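Local coordinates for ALBA-Domain Protein (Trypanosoma brucei, PDB 7DL8), which probably binds RNA through its Alba domain, at residues Leu24-Thr29 / Val53-Met58; Leu32-Glu37 / Ala100-Gln105. All coordinates share one frame; numbering follows the deposited sequence.

Contact 1. Residues Leu24-Thr29 / Val53-Met58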
loop_
_atom_site.group_PDB
_atom_site.type_symbol
_atom_site.label_atom_id
_atom_site.label_comp_id
_atom_site.label_asym_id
_atom_site.label_seq_id
_atom_site.Cartn_x
_atom_site.Cartn_y
_atom_site.Cartn_z
ATOM N N LEU A 24 -15.314 -2.688 6.853
ATOM C CA LEU A 24 -16.600 -2.754 6.170
ATOM C C LEU A 24 -16.689 -3.981 5.271
ATOM O O LEU A 24 -17.734 -4.640 5.215
ATOM C CB LEU A 24 -16.827 -1.474 5.365
ATOM C CG LEU A 24 -18.041 -1.435 4.436
ATOM C CD1 LEU A 24 -19.329 -1.637 5.220
ATOM C CD2 LEU A 24 -18.077 -0.123 3.668
ATOM N N PHE A 25 -15.604 -4.308 4.561
ATOM C CA PHE A 25 -15.631 -5.472 3.680
ATOM C C PHE A 25 -15.665 -6.776 4.467
ATOM O O PHE A 25 -16.240 -7.764 3.998
ATOM C CB PHE A 25 -14.421 -5.460 2.743
ATOM C CG PHE A 25 -14.335 -4.239 1.874
ATOM C CD1 PHE A 25 -15.436 -3.804 1.155
ATOM C CD2 PHE A 25 -13.148 -3.534 1.766
ATOM C CE1 PHE A 25 -15.358 -2.679 0.354
ATOM C CE2 PHE A 25 -13.063 -2.409 0.967
ATOM C CZ PHE A 25 -14.170 -1.982 0.259
ATOM N N VAL A 26 -15.059 -6.800 5.657
ATOM C CA VAL A 26 -15.180 -7.965 6.528
ATOM C C VAL A 26 -16.625 -8.147 6.978
ATOM O O VAL A 26 -17.159 -9.263 6.974
ATOM C CB VAL A 26 -14.221 -7.835 7.728
ATOM C CG1 VAL A 26 -14.627 -8.784 8.846
ATOM C CG2 VAL A 26 -12.788 -8.105 7.295
ATOM N N ASP A 27 -17.285 -7.050 7.359
ATOM C CA ASP A 27 -18.673 -7.135 7.801
ATOM C C ASP A 27 -19.600 -7.525 6.658
ATOM O O ASP A 27 -20.511 -8.341 6.841
ATOM C CB ASP A 27 -19.106 -5.810 8.424
ATOM C CG ASP A 27 -18.377 -5.510 9.718
ATOM O OD1 ASP A 27 -17.764 -6.440 10.284
ATOM O OD2 ASP A 27 -18.419 -4.347 10.170
ATOM N N ILE A 28 -19.396 -6.938 5.475
ATOM C CA ILE A 28 -20.220 -7.283 4.319
ATOM C C ILE A 28 -20.081 -8.766 3.996
ATOM O O ILE A 28 -21.073 -9.460 3.742
ATOM C CB ILE A 28 -19.849 -6.404 3.112
ATOM C CG1 ILE A 28 -20.348 -4.973 3.316
ATOM C CG2 ILE A 28 -20.425 -6.982 1.829
ATOM C CD1 ILE A 28 -19.780 -3.985 2.321
ATOM N N THR A 29 -18.845 -9.272 4.000
ATOM C CA THR A 29 -18.623 -10.688 3.723
ATOM C C THR A 29 -19.317 -11.567 4.757
ATOM O O THR A 29 -19.940 -12.576 4.408
ATOM C CB THR A 29 -17.123 -10.989 3.689
ATOM O OG1 THR A 29 -16.474 -10.099 2.769
ATOM C CG2 THR A 29 -16.874 -12.427 3.258
ATOM N N VAL A 53 -6.123 -9.118 0.766
ATOM C CA VAL A 53 -5.553 -10.216 1.538
ATOM C C VAL A 53 -5.750 -9.971 3.029
ATOM O O VAL A 53 -6.030 -10.901 3.795
ATOM C CB VAL A 53 -4.066 -10.398 1.181
ATOM C CG1 VAL A 53 -3.382 -11.338 2.165
ATOM C CG2 VAL A 53 -3.924 -10.917 -0.243
ATOM N N SER A 54 -5.632 -8.714 3.461
ATOM C CA SER A 54 -5.845 -8.395 4.867
ATOM C C SER A 54 -7.298 -8.597 5.278
ATOM O O SER A 54 -7.567 -8.979 6.423
ATOM C CB SER A 54 -5.408 -6.956 5.149
ATOM O OG SER A 54 -6.036 -6.448 6.315
ATOM N N VAL A 55 -8.240 -8.359 4.364
ATOM C CA VAL A 55 -9.649 -8.601 4.669
ATOM C C VAL A 55 -9.893 -10.085 4.916
ATOM O O VAL A 55 -10.623 -10.464 5.842
ATOM C CB VAL A 55 -10.540 -8.057 3.537
ATOM C CG1 VAL A 55 -11.936 -8.658 3.609
ATOM C CG2 VAL A 55 -10.611 -6.538 3.602
ATOM N N VAL A 56 -9.262 -10.947 4.117
ATOM C CA VAL A 56 -9.464 -12.383 4.270
ATOM C C VAL A 56 -8.740 -12.898 5.509
ATOM O O VAL A 56 -9.258 -13.757 6.234
ATOM C CB VAL A 56 -9.011 -13.120 2.997
ATOM C CG1 VAL A 56 -8.968 -14.625 3.228
ATOM C CG2 VAL A 56 -9.927 -12.778 1.831
ATOM N N GLU A 57 -7.539 -12.377 5.778
ATOM C CA GLU A 57 -6.809 -12.791 6.972
ATOM C C GLU A 57 -7.544 -12.386 8.244
ATOM O O GLU A 57 -7.507 -13.116 9.241
ATOM C CB GLU A 57 -5.398 -12.205 6.959
ATOM C CG GLU A 57 -4.444 -12.883 5.982
ATOM C CD GLU A 57 -4.427 -14.394 6.121
ATOM O OE1 GLU A 57 -4.286 -14.889 7.260
ATOM O OE2 GLU A 57 -4.551 -15.088 5.091
ATOM N N MET A 58 -8.217 -11.233 8.229
ATOM C CA MET A 58 -9.029 -10.840 9.376
ATOM C C MET A 58 -10.179 -11.815 9.595
ATOM O O MET A 58 -10.476 -12.191 10.735
ATOM C CB MET A 58 -9.561 -9.422 9.181
ATOM C CG MET A 58 -8.553 -8.333 9.495
ATOM S SD MET A 58 -9.285 -6.688 9.419
ATOM C CE MET A 58 -10.445 -6.778 10.780
#
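Val26 and Val55 pass each other side by side, pointing opposite ways, where helix 22-34 packs on helix 49-61. CG2 of Val26 lies 3.8 Å from CG1 of Val55, and the same methyl also rests against the backbone of the second helix, with Val26 CG2 3.5 Å from Val55 O. It reaches Met58 too, whose CB stands 4.0 Å from Val26 CG2, so one methyl touches two residues a helical turn apart. The branch that does this is the one anti to the carbonyl carbon of Val26; in Val55, CG1, the methyl anti to the backbone N (chi1 163°), answers it. Phe25 takes part mainly through its base: Phe25 CB sits 4.1 Å from Val55 CG2, a methyl at the edge of the ring near its plane, while the ring leads away to Val14 and Val16 of strand 13-16. The two segments, their axes 9.4 Å apart at closest approach and 55° from parallel, belong to the pair of helices that packs on the sheet of the Alba fold. Thr29 and Val56 turn to strand 84-94 of that sheet, touching Val92 and Ile90. Thr29 OG1 donates a hydrogen bond to Phe25 O at 2.6 Å, and Thr29 N reaches that oxygen from the opposite face of the carbonyl plane. Glu57 OE2 is hydrogen-bonded to Thr72 OG1 of the second subunit, and Met58 packs on Arg74 of that subunit.

Contact 2. Residues Leu32-Glu37 / Ala100-Gln105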
loop_
_atom_site.group_PDB
_atom_site.type_symbol
_atom_site.label_atom_id
_atom_site.label_comp_id
_atom_site.label_asym_id
_atom_site.label_seq_id
_atom_site.Cartn_x
_atom_site.Cartn_y
_atom_site.Cartn_z
ATOM N N LEU A 32 -23.110 -11.379 4.121
ATOM C CA LEU A 32 -23.535 -12.100 2.925
ATOM C C LEU A 32 -23.534 -13.605 3.158
ATOM O O LEU A 32 -24.443 -14.308 2.703
ATOM C CB LEU A 32 -22.630 -11.743 1.745
ATOM C CG LEU A 32 -22.818 -10.358 1.122
ATOM C CD1 LEU A 32 -21.730 -10.081 0.095
ATOM C CD2 LEU A 32 -24.196 -10.234 0.493
ATOM N N LEU A 33 -22.541 -14.114 3.891
ATOM C CA LEU A 33 -22.518 -15.541 4.195
ATOM C C LEU A 33 -23.665 -15.922 5.121
ATOM O O LEU A 33 -24.299 -16.967 4.939
ATOM C CB LEU A 33 -21.178 -15.927 4.820
ATOM C CG LEU A 33 -19.942 -15.878 3.921
ATOM C CD1 LEU A 33 -18.679 -16.116 4.735
ATOM C CD2 LEU A 33 -20.060 -16.896 2.797
ATOM N N HIS A 34 -23.973 -15.063 6.094
ATOM C CA HIS A 34 -25.059 -15.348 7.023
ATOM C C HIS A 34 -26.418 -15.283 6.338
ATOM O O HIS A 34 -27.356 -15.971 6.759
ATOM C CB HIS A 34 -25.000 -14.372 8.198
ATOM C CG HIS A 34 -26.158 -14.481 9.139
ATOM N ND1 HIS A 34 -26.384 -15.595 9.920
ATOM C CD2 HIS A 34 -27.150 -13.608 9.436
ATOM C CE1 HIS A 34 -27.467 -15.407 10.649
ATOM N NE2 HIS A 34 -27.952 -14.208 10.375
ATOM N N ASP A 35 -26.546 -14.471 5.291
ATOM C CA ASP A 35 -27.812 -14.287 4.584
ATOM C C ASP A 35 -27.918 -15.172 3.343
ATOM O O ASP A 35 -28.390 -14.728 2.292
ATOM C CB ASP A 35 -27.998 -12.817 4.217
ATOM C CG ASP A 35 -29.415 -12.498 3.771
ATOM O OD1 ASP A 35 -30.328 -13.297 4.067
ATOM O OD2 ASP A 35 -29.614 -11.448 3.124
ATOM N N GLY A 36 -27.477 -16.428 3.423
ATOM C CA GLY A 36 -27.767 -17.415 2.408
ATOM C C GLY A 36 -26.627 -17.736 1.459
ATOM O O GLY A 36 -26.571 -18.858 0.939
ATOM N N GLU A 37 -25.727 -16.786 1.209
ATOM C CA GLU A 37 -24.687 -16.997 0.208
ATOM C C GLU A 37 -23.746 -18.115 0.640
ATOM O O GLU A 37 -23.249 -18.125 1.770
ATOM C CB GLU A 37 -23.897 -15.710 -0.027
ATOM C CG GLU A 37 -24.734 -14.535 -0.511
ATOM C CD GLU A 37 -25.193 -14.683 -1.949
ATOM O OE1 GLU A 37 -24.710 -15.601 -2.645
ATOM O OE2 GLU A 37 -26.039 -13.874 -2.384
ATOM N N ALA A 100 -22.475 -19.872 15.008
ATOM C CA ALA A 100 -22.369 -19.658 16.448
ATOM C C ALA A 100 -21.496 -18.457 16.785
ATOM O O ALA A 100 -21.764 -17.758 17.769
ATOM C CB ALA A 100 -21.825 -20.914 17.129
ATOM N N LYS A 101 -20.459 -18.190 15.987
ATOM C CA LYS A 101 -19.598 -17.046 16.266
ATOM C C LYS A 101 -20.155 -15.755 15.683
ATOM O O LYS A 101 -19.899 -14.675 16.228
ATOM C CB LYS A 101 -18.189 -17.297 15.721
ATOM C CG LYS A 101 -17.521 -18.550 16.259
ATOM C CD LYS A 101 -16.018 -18.500 16.054
ATOM C CE LYS A 101 -15.440 -19.891 15.852
ATOM N NZ LYS A 101 -15.805 -20.456 14.521
ATOM N N TYR A 102 -20.911 -15.841 14.585
ATOM C CA TYR A 102 -21.561 -14.648 14.054
ATOM C C TYR A 102 -22.740 -14.228 14.918
ATOM O O TYR A 102 -23.013 -13.029 15.052
ATOM C CB TYR A 102 -22.011 -14.874 12.612
ATOM C CG TYR A 102 -22.456 -13.599 11.932
ATOM C CD1 TYR A 102 -21.591 -12.520 11.803
ATOM C CD2 TYR A 102 -23.743 -13.467 11.429
ATOM C CE1 TYR A 102 -21.993 -11.349 11.188
ATOM C CE2 TYR A 102 -24.153 -12.299 10.812
ATOM C CZ TYR A 102 -23.274 -11.245 10.693
ATOM O OH TYR A 102 -23.680 -10.082 10.079
ATOM N N GLU A 103 -23.454 -15.192 15.505
ATOM C CA GLU A 103 -24.587 -14.849 16.356
ATOM C C GLU A 103 -24.124 -14.224 17.663
ATOM O O GLU A 103 -24.838 -13.396 18.239
ATOM C CB GLU A 103 -25.437 -16.089 16.629
ATOM N N GLU A 104 -22.940 -14.607 18.149
ATOM C CA GLU A 104 -22.387 -13.955 19.329
ATOM C C GLU A 104 -21.913 -12.542 19.012
ATOM O O GLU A 104 -21.966 -11.664 19.880
ATOM C CB GLU A 104 -21.238 -14.785 19.900
ATOM N N GLN A 105 -21.453 -12.304 17.781
ATOM C CA GLN A 105 -21.053 -10.959 17.388
ATOM C C GLN A 105 -22.267 -10.072 17.139
ATOM O O GLN A 105 -22.235 -8.874 17.439
ATOM C CB GLN A 105 -20.164 -11.015 16.147
ATOM C CG GLN A 105 -18.718 -11.385 16.438
ATOM C CD GLN A 105 -17.948 -11.756 15.187
ATOM O OE1 GLN A 105 -18.368 -11.448 14.071
ATOM N NE2 GLN A 105 -16.813 -12.422 15.366
#
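His34 and Tyr102 alone make this contact, their side chains running at about a right angle to each other where the last turn of helix 22-34 meets an early turn of helix 98-123. One side of the phenol ring does the touching: Tyr102 CE2 comes to 3.4 Å from His34 CG, and Tyr102 CD2 to 3.5 Å from that same imidazole carbon. CD2 lies over one face of the histidine ring, offset toward its rim. The base of the histidine joins in, with His34 CB 3.4 Å from Tyr102 CE2. With centroids 4.9 Å apart and planes at 53°, the rings meet obliquely, between stacked and T-shaped. Both side chains extend with CG anti to the backbone N (chi1 174° in His34, -169° in Tyr102), which sends each ring out across the gap between the helices. Phe98 and Gln106 of helix 98-123 also touch His34, while Lys30 and His31 of helix 22-34 touch Tyr102. Farther out, Gln105 accepts a hydrogen bond from Lys30, a polar tie between the same helices. Beyond His34 the chain leaves the helix at Asp35 and turns through Gly36, and Arg11 forms salt bridges with Asp35 and Glu37 there. The contact is thus surface van der Waals packing of one side of the phenol ring over an imidazole face; lacking a polar partner across the segments, it probably does little to fix the imidazole's protonation.

From the N terminus, helix 22-34 follows strand 13-16 and supplies the first segment of both contacts, 24-29 and then 32-37. Contact 1 closes the shorter loop, bringing helix 49-61 back beside it after strand 39-45. Contact 2 closes a much longer one, which runs through helix 49-61 and strands 65-76 and 84-94 before helix 98-123 meets the end of helix 22-34. Because 32-37 falls inside the first loop and 100-105 beyond it, the two loops cross rather than nest. Their centres lie 14 Å apart: contact 1 joins two helices in the buried interior, while contact 2 ties the long C-terminal helix to the end of helix 22-34 at the surface.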